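Local atomic coordinates of putative diflavin flavoprotein A 3 (PDB entry 3FNI), a protein that probably passes electrons from NADH to oxygen, reducing it to water, and is represented here by its flavodoxin-like domain. Residues T5-S13 and V34-G42; L50-L60 and T79-A89. All coordinates share one frame; numbering follows the deposited sequence.

How the contacts relate
From the N terminus, strand 6-11 leads through helix 18-31 to strand 35-40, and contact 1 closes this first loop by pairing the two strands in parallel, a beta-alpha-beta crossover. The chain then runs on through helix 47-55 into strand 57-63, and contact 2 closes the second loop, where 50-60 meets the end of helix 70-83 and the start of strand 89-93. The two loops follow in series, neither enclosing nor crossing the other. They join at the sheet of the flavodoxin-like domain: strand 6-11 lies between 35-40 and 57-63, with Gly-8 N 2.8 Å from Gly-59 O, while Leu-53 of helix 47-55 packs on Val-39.

Contact 1 (T5-S13 and V34-G42); sequences TSIGVFYVS and VGVDVVDLG
Phe-10 lays the CD2 side of its ring alongside Val-39, CD2 lying 3.7 Å from Val-39 CB, with both side chains pointing the same way toward helix 47-55. Behind them the parallel strands 6-11 and 35-40 exchange an unbroken ladder of backbone bonds, the straightest from Val-9 N to Asp-37 O (176°). On the face turned to helix 18-31, Tyr-11 brings CE1 to 3.7 Å from Val-38 CG1. Ser-6 swings OG anti to its own N (chi1 179°), across the strand gap, and bonds to Asp-37 OD1; the modelled 2.5 Å is shorter than usual and its exact length doubtful. The other oxygen of that carboxylate forms a salt bridge with Arg-56. At the C-terminal end, Asp-40 OD1 is gripped from opposite faces of its plane by Ser-13 N (3.0 Å) and by Gly-42 N (3.0 Å), the latter an Asx turn. Replacing Asp-40 with an alanine would probably leave both amides without their shared acceptor and the turn after each strand less firmly fixed. The backbone ladder thus holds the pair along its length, apolar side chains pack on both faces, and Asp-37 is probably kept ionised by its arginine.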
loop_
_atom_site.group_PDB
_atom_site.type_symbol
_atom_site.label_atom_id
_atom_site.label_comp_id
_atom_site.label_asym_id
_atom_site.label_seq_id
_atom_site.Cartn_x
_atom_site.Cartn_y
_atom_site.Cartn_z
ATOM N N THR A 5 -7.721 6.241 13.219
ATOM C CA THR A 5 -7.891 6.210 11.769
ATOM C C THR A 5 -6.513 6.067 11.140
ATOM O O THR A 5 -5.653 6.928 11.309
ATOM C CB THR A 5 -8.537 7.509 11.288
ATOM O OG1 THR A 5 -9.815 7.650 11.922
ATOM C CG2 THR A 5 -8.697 7.508 9.766
ATOM N N SER A 6 -6.314 4.985 10.399
ATOM C CA SER A 6 -5.018 4.726 9.801
ATOM C C SER A 6 -5.101 4.153 8.394
ATOM O O SER A 6 -6.154 3.704 7.941
ATOM C CB SER A 6 -4.247 3.757 10.707
ATOM O OG SER A 6 -2.982 3.430 10.172
ATOM N N ILE A 7 -3.966 4.186 7.709
ATOM C CA ILE A 7 -3.858 3.657 6.365
ATOM C C ILE A 7 -2.728 2.643 6.430
ATOM O O ILE A 7 -1.667 2.925 6.983
ATOM C CB ILE A 7 -3.549 4.786 5.357
ATOM C CG1 ILE A 7 -3.037 4.205 4.040
ATOM C CG2 ILE A 7 -2.551 5.746 5.959
ATOM C CD1 ILE A 7 -1.566 3.836 4.053
ATOM N N GLY A 8 -2.970 1.457 5.887
ATOM C CA GLY A 8 -1.961 0.414 5.920
ATOM C C GLY A 8 -1.012 0.431 4.742
ATOM O O GLY A 8 -1.433 0.504 3.586
ATOM N N VAL A 9 0.277 0.357 5.053
ATOM C CA VAL A 9 1.341 0.349 4.060
ATOM C C VAL A 9 2.022 -1.015 4.140
ATOM O O VAL A 9 2.650 -1.352 5.145
ATOM C CB VAL A 9 2.362 1.467 4.352
ATOM C CG1 VAL A 9 3.476 1.440 3.327
ATOM C CG2 VAL A 9 1.660 2.821 4.336
ATOM N N PHE A 10 1.885 -1.805 3.078
ATOM C CA PHE A 10 2.461 -3.142 3.050
ATOM C C PHE A 10 3.463 -3.310 1.923
ATOM O O PHE A 10 3.134 -3.102 0.755
ATOM C CB PHE A 10 1.359 -4.185 2.877
ATOM C CG PHE A 10 0.183 -3.991 3.784
ATOM C CD1 PHE A 10 -0.713 -2.946 3.575
ATOM C CD2 PHE A 10 -0.051 -4.875 4.829
ATOM C CE1 PHE A 10 -1.832 -2.786 4.393
ATOM C CE2 PHE A 10 -1.162 -4.729 5.655
ATOM C CZ PHE A 10 -2.056 -3.682 5.436
ATOM N N TYR A 11 4.683 -3.700 2.270
ATOM C CA TYR A 11 5.716 -3.899 1.269
ATOM C C TYR A 11 6.882 -4.702 1.839
ATOM O O TYR A 11 6.943 -4.944 3.042
ATOM C CB TYR A 11 6.219 -2.549 0.746
ATOM C CG TYR A 11 7.034 -1.750 1.742
ATOM C CD1 TYR A 11 6.417 -0.992 2.737
ATOM C CD2 TYR A 11 8.430 -1.752 1.685
ATOM C CE1 TYR A 11 7.171 -0.250 3.651
ATOM C CE2 TYR A 11 9.195 -1.014 2.595
ATOM C CZ TYR A 11 8.560 -0.265 3.573
ATOM O OH TYR A 11 9.312 0.476 4.460
ATOM N N VAL A 12 7.802 -5.114 0.972
ATOM C CA VAL A 12 8.967 -5.883 1.406
ATOM C C VAL A 12 10.141 -4.930 1.654
ATOM O O VAL A 12 10.708 -4.357 0.721
ATOM C CB VAL A 12 9.328 -6.981 0.348
ATOM C CG1 VAL A 12 9.196 -6.415 -1.060
ATOM C CG2 VAL A 12 10.746 -7.509 0.584
ATOM N N SER A 13 10.495 -4.747 2.923
ATOM C CA SER A 13 11.578 -3.838 3.261
ATOM C C SER A 13 12.904 -4.254 2.648
ATOM O O SER A 13 13.173 -5.439 2.447
ATOM C CB SER A 13 11.730 -3.701 4.784
ATOM O OG SER A 13 12.261 -4.877 5.364
ATOM N N VAL A 34 -3.307 11.815 9.018
ATOM C CA VAL A 34 -3.847 10.457 9.051
ATOM C C VAL A 34 -2.746 9.488 9.495
ATOM O O VAL A 34 -1.598 9.599 9.061
ATOM C CB VAL A 34 -4.390 10.037 7.659
ATOM C CG1 VAL A 34 -4.751 8.553 7.646
ATOM C CG2 VAL A 34 -5.609 10.868 7.319
ATOM N N GLY A 35 -3.102 8.550 10.369
ATOM C CA GLY A 35 -2.132 7.590 10.869
ATOM C C GLY A 35 -1.708 6.551 9.847
ATOM O O GLY A 35 -2.271 6.477 8.761
ATOM N N VAL A 36 -0.718 5.736 10.196
ATOM C CA VAL A 36 -0.237 4.711 9.283
ATOM C C VAL A 36 0.342 3.497 10.016
ATOM O O VAL A 36 0.948 3.639 11.078
ATOM C CB VAL A 36 0.845 5.301 8.338
ATOM C CG1 VAL A 36 2.050 5.734 9.139
ATOM C CG2 VAL A 36 1.238 4.290 7.290
ATOM N N ASP A 37 0.124 2.310 9.456
ATOM C CA ASP A 37 0.655 1.074 10.024
ATOM C C ASP A 37 1.487 0.384 8.948
ATOM O O ASP A 37 0.992 0.071 7.864
ATOM C CB ASP A 37 -0.471 0.144 10.501
ATOM C CG ASP A 37 -1.217 0.695 11.713
ATOM O OD1 ASP A 37 -2.093 1.567 11.542
ATOM O OD2 ASP A 37 -0.921 0.264 12.844
ATOM N N VAL A 38 2.756 0.154 9.249
ATOM C CA VAL A 38 3.654 -0.468 8.289
ATOM C C VAL A 38 3.868 -1.952 8.569
ATOM O O VAL A 38 4.141 -2.360 9.702
ATOM C CB VAL A 38 5.026 0.240 8.284
ATOM C CG1 VAL A 38 5.863 -0.253 7.119
ATOM C CG2 VAL A 38 4.831 1.745 8.205
ATOM N N VAL A 39 3.752 -2.751 7.517
ATOM C CA VAL A 39 3.924 -4.185 7.628
ATOM C C VAL A 39 4.921 -4.677 6.588
ATOM O O VAL A 39 4.801 -4.363 5.406
ATOM C CB VAL A 39 2.575 -4.907 7.425
ATOM C CG1 VAL A 39 2.751 -6.409 7.566
ATOM C CG2 VAL A 39 1.566 -4.398 8.435
ATOM N N ASP A 40 5.919 -5.430 7.036
ATOM C CA ASP A 40 6.920 -5.978 6.133
ATOM C C ASP A 40 6.395 -7.315 5.621
ATOM O O ASP A 40 6.154 -8.236 6.400
ATOM C CB ASP A 40 8.254 -6.167 6.864
ATOM C CG ASP A 40 9.281 -6.933 6.036
ATOM O OD1 ASP A 40 9.293 -6.792 4.799
ATOM O OD2 ASP A 40 10.091 -7.671 6.630
ATOM N N LEU A 41 6.197 -7.390 4.308
ATOM C CA LEU A 41 5.692 -8.588 3.648
ATOM C C LEU A 41 6.722 -9.708 3.629
ATOM O O LEU A 41 6.385 -10.870 3.396
ATOM C CB LEU A 41 5.291 -8.264 2.210
ATOM C CG LEU A 41 4.089 -7.345 2.007
ATOM C CD1 LEU A 41 3.897 -7.087 0.520
ATOM C CD2 LEU A 41 2.851 -7.984 2.615
ATOM N N GLY A 42 7.980 -9.346 3.855
ATOM C CA GLY A 42 9.044 -10.329 3.869
ATOM C C GLY A 42 9.152 -11.026 5.210
ATOM O O GLY A 42 9.513 -12.200 5.273
HETATM O O HOH W 1 12.019 -7.801 4.038
#

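Contact 2 (L50-L60 and T79-A89); sequences LRELVGRCTGL and TILGSVNEKQA
Val-54 on helix 47-55 pushes both methyls against the end of helix 70-83: CG1, anti to the backbone N (chi1 171°), meets Val-84 CG2 at a tight 3.5 Å, and CG2 touches Ile-80 CG1. Ser-83 faces it, its CB 3.9 Å from Val-54 CB, and turns OG back to Thr-79 O in a 2.6 Å bond that satisfies the hydroxyl within its own segment. The same OG lies beside the aliphatic part of Arg-51, whose extended chain carries the guanidinium over Thr-79, with CG2 of that threonine 4.0 Å above the centre of one face. The short axes of helices 50-55 and 79-83 approach to 9.0 Å and cross at -47°. Gln-88, the third main contributor, ends a type I turn that starts at Asn-85. Its CB comes up against Thr-58 O, and it crosses Leu-60 at a slant, CD 3.7 Å from Leu-60 CD1, which also meets Val-84 CG2 tip to tip at 3.6 Å. Beyond it a water links Thr-58 O with Lys-87 O. Helices 47-55 and 70-83 thus pack beside each other over the sheet, where Phe-10 touches Leu-50, Val-54, Leu-60 and Ile-80. Val-54, Leu-60 and Val-84 pack together with the carbon parts of Ser-83, Arg-51 and Gln-88, while the one hydrogen bond across the two segments, Leu-60 N to Ala-89 O (2.8 Å), belongs to the sheet, where strands 57-63 and 89-93 begin to pair in parallel.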
loop_
_atom_site.group_PDB
_atom_site.type_symbol
_atom_site.label_atom_id
_atom_site.label_comp_id
_atom_site.label_asym_id
_atom_site.label_seq_id
_atom_site.Cartn_x
_atom_site.Cartn_y
_atom_site.Cartn_z
ATOM N N LEU A 50 -3.073 -9.902 11.038
ATOM C CA LEU A 50 -2.915 -9.247 9.739
ATOM C C LEU A 50 -4.292 -8.942 9.155
ATOM O O LEU A 50 -4.473 -7.923 8.490
ATOM C CB LEU A 50 -2.132 -10.136 8.767
ATOM C CG LEU A 50 -1.997 -9.615 7.326
ATOM C CD1 LEU A 50 -1.350 -8.233 7.321
ATOM C CD2 LEU A 50 -1.164 -10.600 6.498
ATOM N N ARG A 51 -5.253 -9.834 9.399
ATOM C CA ARG A 51 -6.623 -9.641 8.913
ATOM C C ARG A 51 -7.258 -8.490 9.684
ATOM O O ARG A 51 -8.020 -7.701 9.131
ATOM C CB ARG A 51 -7.484 -10.889 9.144
ATOM C CG ARG A 51 -7.107 -12.117 8.346
ATOM C CD ARG A 51 -8.267 -13.120 8.334
ATOM N NE ARG A 51 -7.965 -14.288 7.512
ATOM C CZ ARG A 51 -7.034 -15.187 7.809
ATOM N NH1 ARG A 51 -6.316 -15.062 8.919
ATOM N NH2 ARG A 51 -6.802 -16.200 6.987
ATOM N N GLU A 52 -6.946 -8.422 10.974
ATOM C CA GLU A 52 -7.471 -7.384 11.842
ATOM C C GLU A 52 -6.937 -6.020 11.472
ATOM O O GLU A 52 -7.651 -5.020 11.560
ATOM C CB GLU A 52 -7.082 -7.641 13.286
ATOM C CG GLU A 52 -7.832 -8.737 13.982
ATOM C CD GLU A 52 -7.621 -8.654 15.470
ATOM O OE1 GLU A 52 -6.468 -8.853 15.921
ATOM O OE2 GLU A 52 -8.604 -8.365 16.186
ATOM N N LEU A 53 -5.665 -5.975 11.093
ATOM C CA LEU A 53 -5.044 -4.714 10.725
ATOM C C LEU A 53 -5.681 -4.175 9.463
ATOM O O LEU A 53 -6.099 -3.019 9.416
ATOM C CB LEU A 53 -3.539 -4.897 10.523
ATOM C CG LEU A 53 -2.773 -3.810 9.760
ATOM C CD1 LEU A 53 -3.181 -2.410 10.203
ATOM C CD2 LEU A 53 -1.298 -4.035 10.000
ATOM N N VAL A 54 -5.750 -5.017 8.441
ATOM C CA VAL A 54 -6.354 -4.611 7.181
ATOM C C VAL A 54 -7.783 -4.173 7.458
ATOM O O VAL A 54 -8.262 -3.188 6.894
ATOM C CB VAL A 54 -6.359 -5.775 6.169
ATOM C CG1 VAL A 54 -7.178 -5.398 4.945
ATOM C CG2 VAL A 54 -4.924 -6.110 5.761
ATOM N N GLY A 55 -8.445 -4.913 8.341
ATOM C CA GLY A 55 -9.816 -4.612 8.702
ATOM C C GLY A 55 -10.046 -3.225 9.278
ATOM O O GLY A 55 -11.100 -2.625 9.053
ATOM N N ARG A 56 -9.077 -2.706 10.025
ATOM C CA ARG A 56 -9.247 -1.380 10.605
ATOM C C ARG A 56 -8.558 -0.260 9.826
ATOM O O ARG A 56 -8.454 0.864 10.317
ATOM C CB ARG A 56 -8.796 -1.370 12.067
ATOM C CG ARG A 56 -7.326 -1.599 12.273
ATOM C CD ARG A 56 -6.959 -1.393 13.736
ATOM N NE ARG A 56 -5.555 -1.687 13.995
ATOM C CZ ARG A 56 -4.535 -0.940 13.582
ATOM N NH1 ARG A 56 -4.738 0.167 12.884
ATOM N NH2 ARG A 56 -3.301 -1.311 13.866
ATOM N N CYS A 57 -8.098 -0.558 8.613
ATOM C CA CYS A 57 -7.467 0.461 7.769
ATOM C C CYS A 57 -8.494 1.018 6.783
ATOM O O CYS A 57 -9.246 0.264 6.167
ATOM C CB CYS A 57 -6.271 -0.120 6.995
ATOM S SG CYS A 57 -4.758 -0.374 8.010
ATOM N N THR A 58 -8.530 2.340 6.645
ATOM C CA THR A 58 -9.454 2.998 5.727
ATOM C C THR A 58 -8.763 3.081 4.363
ATOM O O THR A 58 -9.418 3.067 3.321
ATOM C CB THR A 58 -9.810 4.426 6.228
ATOM O OG1 THR A 58 -10.273 4.351 7.582
ATOM C CG2 THR A 58 -10.898 5.054 5.372
ATOM N N GLY A 59 -7.433 3.156 4.388
ATOM C CA GLY A 59 -6.651 3.229 3.163
ATOM C C GLY A 59 -5.568 2.161 3.093
ATOM O O GLY A 59 -5.155 1.626 4.121
ATOM N N LEU A 60 -5.101 1.848 1.885
ATOM C CA LEU A 60 -4.067 0.829 1.714
ATOM C C LEU A 60 -3.016 1.188 0.665
ATOM O O LEU A 60 -3.313 1.804 -0.357
ATOM C CB LEU A 60 -4.713 -0.509 1.350
ATOM C CG LEU A 60 -5.757 -1.042 2.334
ATOM C CD1 LEU A 60 -6.584 -2.119 1.670
ATOM C CD2 LEU A 60 -5.067 -1.567 3.582
ATOM N N THR A 79 -3.918 -13.230 2.135
ATOM C CA THR A 79 -4.628 -12.854 3.346
ATOM C C THR A 79 -5.162 -11.430 3.230
ATOM O O THR A 79 -6.272 -11.141 3.674
ATOM C CB THR A 79 -3.703 -12.962 4.567
ATOM O OG1 THR A 79 -3.057 -14.241 4.558
ATOM C CG2 THR A 79 -4.491 -12.817 5.853
ATOM N N ILE A 80 -4.373 -10.547 2.626
ATOM C CA ILE A 80 -4.785 -9.156 2.467
ATOM C C ILE A 80 -5.954 -9.063 1.485
ATOM O O ILE A 80 -6.904 -8.308 1.706
ATOM C CB ILE A 80 -3.607 -8.275 1.961
ATOM C CG1 ILE A 80 -2.498 -8.224 3.019
ATOM C CG2 ILE A 80 -4.095 -6.863 1.669
ATOM C CD1 ILE A 80 -1.246 -7.469 2.575
ATOM N N LEU A 81 -5.876 -9.844 0.410
ATOM C CA LEU A 81 -6.912 -9.878 -0.616
ATOM C C LEU A 81 -8.235 -10.394 -0.066
ATOM O O LEU A 81 -9.304 -10.053 -0.572
ATOM C CB LEU A 81 -6.464 -10.755 -1.788
ATOM C CG LEU A 81 -5.364 -10.179 -2.688
ATOM C CD1 LEU A 81 -4.868 -11.252 -3.648
ATOM C CD2 LEU A 81 -5.901 -8.974 -3.444
ATOM N N GLY A 82 -8.164 -11.222 0.970
ATOM C CA GLY A 82 -9.377 -11.740 1.562
ATOM C C GLY A 82 -9.789 -10.974 2.801
ATOM O O GLY A 82 -10.850 -11.242 3.356
ATOM N N SER A 83 -8.974 -10.014 3.231
ATOM C CA SER A 83 -9.280 -9.249 4.444
ATOM C C SER A 83 -9.712 -7.824 4.170
ATOM O O SER A 83 -10.129 -7.094 5.075
ATOM C CB SER A 83 -8.065 -9.227 5.359
ATOM O OG SER A 83 -7.701 -10.540 5.737
ATOM N N VAL A 84 -9.599 -7.447 2.908
ATOM C CA VAL A 84 -9.947 -6.118 2.447
ATOM C C VAL A 84 -11.443 -6.017 2.183
ATOM O O VAL A 84 -12.121 -7.033 2.046
ATOM C CB VAL A 84 -9.153 -5.808 1.162
ATOM C CG1 VAL A 84 -9.753 -4.650 0.426
ATOM C CG2 VAL A 84 -7.715 -5.502 1.522
ATOM N N ASN A 85 -11.951 -4.790 2.138
ATOM C CA ASN A 85 -13.360 -4.563 1.856
ATOM C C ASN A 85 -13.508 -3.460 0.804
ATOM O O ASN A 85 -12.617 -2.629 0.626
ATOM C CB ASN A 85 -14.141 -4.255 3.153
ATOM C CG ASN A 85 -13.934 -2.842 3.669
ATOM O OD1 ASN A 85 -14.489 -1.887 3.130
ATOM N ND2 ASN A 85 -13.141 -2.705 4.727
ATOM N N GLU A 86 -14.627 -3.493 0.089
ATOM C CA GLU A 86 -14.927 -2.554 -0.986
ATOM C C GLU A 86 -14.984 -1.072 -0.623
ATOM O O GLU A 86 -14.891 -0.219 -1.510
ATOM C CB GLU A 86 -16.251 -2.945 -1.646
ATOM C CG GLU A 86 -17.395 -3.088 -0.657
ATOM C CD GLU A 86 -18.761 -3.044 -1.310
ATOM O OE1 GLU A 86 -19.040 -3.881 -2.190
ATOM O OE2 GLU A 86 -19.565 -2.167 -0.936
ATOM N N LYS A 87 -15.128 -0.769 0.663
ATOM C CA LYS A 87 -15.229 0.614 1.128
ATOM C C LYS A 87 -13.881 1.313 1.254
ATOM O O LYS A 87 -13.819 2.504 1.566
ATOM C CB LYS A 87 -15.941 0.659 2.487
ATOM C CG LYS A 87 -17.379 0.167 2.459
ATOM C CD LYS A 87 -18.340 1.249 1.993
ATOM C CE LYS A 87 -18.400 2.388 3.011
ATOM N NZ LYS A 87 -19.300 3.514 2.600
ATOM N N GLN A 88 -12.791 0.592 1.031
ATOM C CA GLN A 88 -11.508 1.255 1.148
ATOM C C GLN A 88 -10.858 1.578 -0.192
ATOM O O GLN A 88 -11.360 1.207 -1.252
ATOM C CB GLN A 88 -10.568 0.452 2.058
ATOM C CG GLN A 88 -10.465 -1.011 1.733
ATOM C CD GLN A 88 -10.037 -1.855 2.927
ATOM O OE1 GLN A 88 -9.838 -3.061 2.800
ATOM N NE2 GLN A 88 -9.900 -1.228 4.089
ATOM N N ALA A 89 -9.766 2.329 -0.123
ATOM C CA ALA A 89 -9.027 2.749 -1.299
ATOM C C ALA A 89 -7.628 2.132 -1.222
ATOM O O ALA A 89 -7.083 1.939 -0.133
ATOM C CB ALA A 89 -8.946 4.260 -1.332
HETATM O O HOH W 2 -12.604 2.549 3.900
#